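PDB 5K2I: 1-Cys peroxiredoxin, which probably reduces hydrogen peroxide and other peroxides through a reactive cysteine, and is implicated in scavenging nitric oxide. Local coordinates for residues Q6-A11 with G132-L137; I71-V76 with I94-D99. All coordinates share one frame; numbering follows the deposited sequence. Where two conformers were deposited one is given.

Contact 1: residues Q6-A11 with G132-L137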
loop_
_atom_site.group_PDB
_atom_site.type_symbol
_atom_site.label_atom_id
_atom_site.label_comp_id
_atom_site.label_asym_id
_atom_site.label_seq_id
_atom_site.Cartn_x
_atom_site.Cartn_y
_atom_site.Cartn_z
ATOM N N GLN A 6 12.000 8.381 -24.206
ATOM C CA GLN A 6 13.355 7.848 -24.133
ATOM C C GLN A 6 13.352 6.355 -24.408
ATOM O O GLN A 6 12.414 5.642 -24.049
ATOM C CB GLN A 6 13.994 8.099 -22.763
ATOM C CG GLN A 6 14.197 9.571 -22.403
ATOM C CD GLN A 6 15.161 9.756 -21.243
ATOM O OE1 GLN A 6 14.842 9.452 -20.094
ATOM N NE2 GLN A 6 16.366 10.236 -21.545
ATOM N N THR A 7 14.406 5.881 -25.052
ATOM C CA THR A 7 14.629 4.461 -25.198
ATOM C C THR A 7 14.963 3.863 -23.824
ATOM O O THR A 7 15.635 4.509 -23.017
ATOM C CB THR A 7 15.759 4.221 -26.216
ATOM O OG1 THR A 7 15.401 4.834 -27.465
ATOM C CG2 THR A 7 16.018 2.751 -26.428
ATOM N N LEU A 8 14.499 2.645 -23.552
ATOM C CA LEU A 8 14.886 1.948 -22.337
ATOM C C LEU A 8 16.401 1.893 -22.202
ATOM O O LEU A 8 17.113 1.862 -23.219
ATOM C CB LEU A 8 14.354 0.515 -22.335
ATOM C CG LEU A 8 12.873 0.279 -22.117
ATOM C CD1 LEU A 8 12.568 -1.209 -22.353
ATOM C CD2 LEU A 8 12.470 0.701 -20.720
ATOM N N PRO A 9 16.903 1.824 -20.962
ATOM C CA PRO A 9 18.330 1.543 -20.784
ATOM C C PRO A 9 18.732 0.311 -21.586
ATOM O O PRO A 9 17.981 -0.662 -21.638
ATOM C CB PRO A 9 18.460 1.273 -19.282
ATOM C CG PRO A 9 17.275 1.923 -18.660
ATOM C CD PRO A 9 16.185 1.920 -19.683
ATOM N N ASN A 10 19.893 0.366 -22.223
ATOM C CA ASN A 10 20.385 -0.764 -22.990
ATOM C C ASN A 10 20.971 -1.781 -22.037
ATOM O O ASN A 10 22.187 -1.870 -21.872
ATOM C CB ASN A 10 21.411 -0.291 -24.012
ATOM C CG ASN A 10 21.968 -1.411 -24.841
ATOM O OD1 ASN A 10 21.344 -2.459 -25.009
ATOM N ND2 ASN A 10 23.158 -1.188 -25.395
ATOM N N ALA A 11 20.077 -2.504 -21.366
ATOM C CA ALA A 11 20.434 -3.413 -20.285
ATOM C C ALA A 11 19.813 -4.772 -20.538
ATOM O O ALA A 11 19.128 -4.966 -21.544
ATOM C CB ALA A 11 19.962 -2.842 -18.945
ATOM N N GLY A 132 10.963 -0.458 -27.963
ATOM C CA GLY A 132 11.994 -0.074 -27.011
ATOM C C GLY A 132 11.895 1.336 -26.458
ATOM O O GLY A 132 12.661 1.677 -25.566
ATOM N N VAL A 133 10.981 2.144 -26.991
ATOM C CA VAL A 133 10.788 3.517 -26.531
ATOM C C VAL A 133 9.661 3.556 -25.510
ATOM O O VAL A 133 8.564 3.074 -25.783
ATOM C CB VAL A 133 10.465 4.448 -27.701
ATOM C CG1 VAL A 133 10.241 5.871 -27.218
ATOM C CG2 VAL A 133 11.602 4.399 -28.720
ATOM N N VAL A 134 9.919 4.119 -24.334
ATOM C CA VAL A 134 8.877 4.261 -23.320
ATOM C C VAL A 134 7.843 5.266 -23.783
ATOM O O VAL A 134 8.142 6.447 -23.907
ATOM C CB VAL A 134 9.474 4.705 -21.981
ATOM C CG1 VAL A 134 8.367 4.910 -20.951
ATOM C CG2 VAL A 134 10.482 3.663 -21.503
ATOM N N THR A 135 6.626 4.819 -24.074
ATOM C CA THR A 135 5.566 5.702 -24.555
ATOM C C THR A 135 4.682 6.167 -23.403
ATOM O O THR A 135 4.266 7.324 -23.345
ATOM C CB THR A 135 4.709 4.995 -25.612
ATOM O OG1 THR A 135 5.530 4.693 -26.746
ATOM C CG2 THR A 135 3.542 5.868 -26.040
ATOM N N THR A 136 4.403 5.239 -22.487
ATOM C CA THR A 136 3.585 5.512 -21.295
ATOM C C THR A 136 4.307 4.979 -20.069
ATOM O O THR A 136 4.787 3.855 -20.093
ATOM C CB THR A 136 2.193 4.847 -21.378
ATOM O OG1 THR A 136 1.447 5.410 -22.465
ATOM C CG2 THR A 136 1.423 5.061 -20.088
ATOM N N LEU A 137 4.395 5.776 -19.007
ATOM C CA LEU A 137 4.960 5.322 -17.735
ATOM C C LEU A 137 4.084 5.825 -16.599
ATOM O O LEU A 137 3.922 7.045 -16.417
ATOM C CB LEU A 137 6.396 5.821 -17.544
ATOM C CG LEU A 137 6.986 5.633 -16.138
ATOM C CD1 LEU A 137 7.099 4.163 -15.771
ATOM C CD2 LEU A 137 8.351 6.287 -16.068
#

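Contact 2: residues I71-V76 with I94-D99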
loop_
_atom_site.group_PDB
_atom_site.type_symbol
_atom_site.label_atom_id
_atom_site.label_comp_id
_atom_site.label_asym_id
_atom_site.label_seq_id
_atom_site.Cartn_x
_atom_site.Cartn_y
_atom_site.Cartn_z
ATOM N N ILE A 71 3.316 -9.063 -22.861
ATOM C CA ILE A 71 3.129 -8.559 -21.502
ATOM C C ILE A 71 4.190 -9.186 -20.631
ATOM O O ILE A 71 4.332 -10.403 -20.636
ATOM C CB ILE A 71 1.747 -8.915 -20.933
ATOM C CG1 ILE A 71 0.639 -8.457 -21.883
ATOM C CG2 ILE A 71 1.569 -8.325 -19.526
ATOM C CD1 ILE A 71 -0.736 -8.993 -21.511
ATOM N N ALA A 72 4.928 -8.372 -19.881
ATOM C CA ALA A 72 6.038 -8.865 -19.095
ATOM C C ALA A 72 5.999 -8.315 -17.678
ATOM O O ALA A 72 5.618 -7.168 -17.444
ATOM C CB ALA A 72 7.372 -8.513 -19.758
ATOM N N SER A 73 6.388 -9.175 -16.751
ATOM C CA SER A 73 6.496 -8.876 -15.336
ATOM C C SER A 73 7.968 -8.808 -14.965
ATOM O O SER A 73 8.712 -9.743 -15.254
ATOM C CB SER A 73 5.779 -9.965 -14.531
ATOM O OG SER A 73 6.042 -9.860 -13.149
ATOM N N VAL A 74 8.395 -7.710 -14.343
ATOM C CA VAL A 74 9.764 -7.605 -13.856
ATOM C C VAL A 74 9.798 -7.318 -12.350
ATOM O O VAL A 74 8.886 -6.701 -11.782
ATOM C CB VAL A 74 10.553 -6.510 -14.636
ATOM C CG1 VAL A 74 9.969 -5.107 -14.402
ATOM C CG2 VAL A 74 12.050 -6.543 -14.302
ATOM N N SER A 75 10.851 -7.801 -11.700
ATOM C CA SER A 75 11.073 -7.561 -10.282
ATOM C C SER A 75 12.563 -7.708 -9.990
ATOM O O SER A 75 13.293 -8.374 -10.738
ATOM C CB SER A 75 10.256 -8.540 -9.426
ATOM O OG SER A 75 10.347 -8.182 -8.053
ATOM N N VAL A 76 13.006 -7.084 -8.906
ATOM C CA VAL A 76 14.336 -7.336 -8.370
ATOM C C VAL A 76 14.237 -8.634 -7.574
ATOM O O VAL A 76 13.995 -8.648 -6.359
ATOM C CB VAL A 76 14.854 -6.168 -7.509
ATOM C CG1 VAL A 76 16.271 -6.469 -7.039
ATOM C CG2 VAL A 76 14.829 -4.873 -8.317
ATOM N N ILE A 94 2.154 -14.342 -19.617
ATOM C CA ILE A 94 3.014 -13.255 -19.156
ATOM C C ILE A 94 4.470 -13.689 -19.003
ATOM O O ILE A 94 4.782 -14.718 -18.405
ATOM C CB ILE A 94 2.481 -12.679 -17.833
ATOM C CG1 ILE A 94 1.100 -12.048 -18.082
ATOM C CG2 ILE A 94 3.451 -11.645 -17.246
ATOM C CD1 ILE A 94 0.359 -11.674 -16.852
ATOM N N LEU A 95 5.365 -12.896 -19.580
ATOM C CA LEU A 95 6.780 -13.209 -19.573
ATOM C C LEU A 95 7.391 -12.756 -18.255
ATOM O O LEU A 95 7.338 -11.574 -17.922
ATOM C CB LEU A 95 7.474 -12.531 -20.756
ATOM C CG LEU A 95 8.978 -12.750 -20.863
ATOM C CD1 LEU A 95 9.322 -14.231 -20.957
ATOM C CD2 LEU A 95 9.504 -11.983 -22.067
ATOM N N MET A 96 7.953 -13.692 -17.504
ATOM C CA MET A 96 8.558 -13.370 -16.216
ATOM C C MET A 96 10.042 -13.021 -16.363
ATOM O O MET A 96 10.844 -13.851 -16.823
ATOM C CB MET A 96 8.376 -14.543 -15.241
ATOM C CG MET A 96 6.962 -15.125 -15.231
ATOM S SD MET A 96 5.684 -13.940 -14.698
ATOM C CE MET A 96 6.278 -13.634 -13.048
ATOM N N LEU A 97 10.406 -11.795 -15.985
ATOM C CA LEU A 97 11.770 -11.291 -16.162
ATOM C C LEU A 97 12.400 -10.877 -14.846
ATOM O O LEU A 97 11.762 -10.234 -14.003
ATOM C CB LEU A 97 11.782 -10.099 -17.127
ATOM C CG LEU A 97 11.296 -10.375 -18.554
ATOM C CD1 LEU A 97 11.189 -9.079 -19.387
ATOM C CD2 LEU A 97 12.200 -11.374 -19.237
ATOM N N ALA A 98 13.664 -11.241 -14.687
ATOM C CA ALA A 98 14.394 -11.031 -13.447
ATOM C C ALA A 98 15.453 -9.940 -13.558
ATOM O O ALA A 98 16.267 -9.930 -14.498
ATOM C CB ALA A 98 15.054 -12.340 -13.009
ATOM N N ASP A 99 15.433 -9.024 -12.595
ATOM C CA ASP A 99 16.478 -8.011 -12.454
ATOM C C ASP A 99 17.233 -8.254 -11.147
ATOM O O ASP A 99 17.122 -7.483 -10.206
ATOM C CB ASP A 99 15.832 -6.620 -12.485
ATOM C CG ASP A 99 16.839 -5.492 -12.445
ATOM O OD1 ASP A 99 17.968 -5.676 -12.956
ATOM O OD2 ASP A 99 16.486 -4.413 -11.909
#

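Contact 1: residues Q6-A11 with G132-L137
A single beta bridge between Thr7 and Val133 ties the N-terminal segment 6-11 to the start of the edge strand 133-139, their CA atoms 4.2 Å apart. Two backbone hydrogen bonds flank the bridge. Val134 N donates to Gln6 O over 2.9 Å, reaching that carbonyl from 23° out of its plane, while Leu8 N meets Gly132 O at 2.9 Å and almost head-on, with a C=O...N angle of 176°. The second carbonyl is shared: Thr7 CA also approaches Gly132 O to 3.4 Å as a CA-H...O contact. Gly132, with a positive phi, turns the chain into the strand and presents this carbonyl to the N-terminal segment.

On the buried side of the bridge, Leu8 and Val134 meet. One methyl of Leu8, CD2, touches Val134 CG2 at 3.7 Å, the two side chains crossing at about a right angle. Val134 brings CG2 to this spot because that branch lies beside its own backbone N, whereas CG1 is anti to it (chi1 177°); CG2 thus also covers Gln6 O, the acceptor of its residue's N-H. Thr7 and Val133 lie on the more open side, where the approach of Thr7 OG1 to Val133 belongs to one of two conformers and is doubtful. The amide of Gln6 points elsewhere, its OE1 accepting a hydrogen bond from Ala3 N.

Beyond Val134 the edge strand carries a classic beta bulge, where Thr135 and Thr136 both face Ile128 of strand 120-130. Leu8 is the buried residue of the N-terminal segment: it packs on Met127 and Ile129 of that strand, on Val26 and Leu27 of helix 26-29 and on Leu108 of helix 103-108, while Ile2 lies against Val134.

Contact 2: residues I71-V76 with I94-D99
Parallel strand pairing joins 71-75 to 95-98 in the buried sheet of the thioredoxin-like fold, the two strands being linked by helix 79-88 in a beta-alpha-beta unit. Their axes approach to 4.6 Å and are turned by 27°. Four bridges, from Ala72-Leu95 to Ser75-Ala98, set the register. The ladder runs from Leu95 N to Ile71 O, then from Ser73 N to Leu95 O. Leu97 N follows on Ser73 O (2.8 Å, C=O...N angle 178°), and Asp99 N closes on Ser75 O at 2.9 Å. Between these last two, Ser75 N to Leu97 O is weak at 3.5 Å. Leu97 O also receives Val74 CA as a CA-H...O contact.

On the face of Ala72, Val74, Leu95 and Leu97, the small Ala72 CB takes Leu97 CD1 at 3.9 Å and lies near Leu95 CB; Leu13 of strand 12-17 packs on Val74 and Leu97. The other face carries Ser73, whose CB meets Ile94 CG2 and Met96 SD, each at 4.0 Å. Met96 folds back over it through bends at chi2 and chi3, which lay CE beside Ser73 OG; Trp85 of helix 79-88 touches both residues. Near the strand entry Ile71 CG2 meets Ile94 CG1, with helix 53-65 against both isoleucines.

At the far end Asp99 lies side by side with Val76, and its OD2 is 4.0 Å from Val76 CG2, a contact without a hydrogen bond. The carboxylate is instead gripped by Thr105 OG1 at OD2 and Phe104 N at OD1. Main-chain bonds therefore fix the pairing; alkyl groups pack the face of Ala72, while the other mixes serine hydroxyls with the Met96 thioether and Ala98. The buried carboxylate of Asp99, probably charged, is met from the start of helix 103-108, whose N-terminal end would be expected to favour a negative group.

How the contacts relate
Contact 2 is core: ten of its twelve touching residues are buried, and it covers about twice the surface of contact 1, whose outer side is open to solvent. Their centres stand about 15 Å apart and their nearest atoms about 7 Å, so they do not touch, although both reach the same sheet. Segments 71-76 and 94-99 pair in parallel along four bridges, whereas 6-11 adds one isolated bridge to the edge strand at 132-137. In sequence, contact 2 is nested within the loop that contact 1 closes. Helix 103-108 serves both, covering Leu8 and Pro9 with apolar side chains but holding Asp99 through a backbone N-H and a hydroxyl near its start.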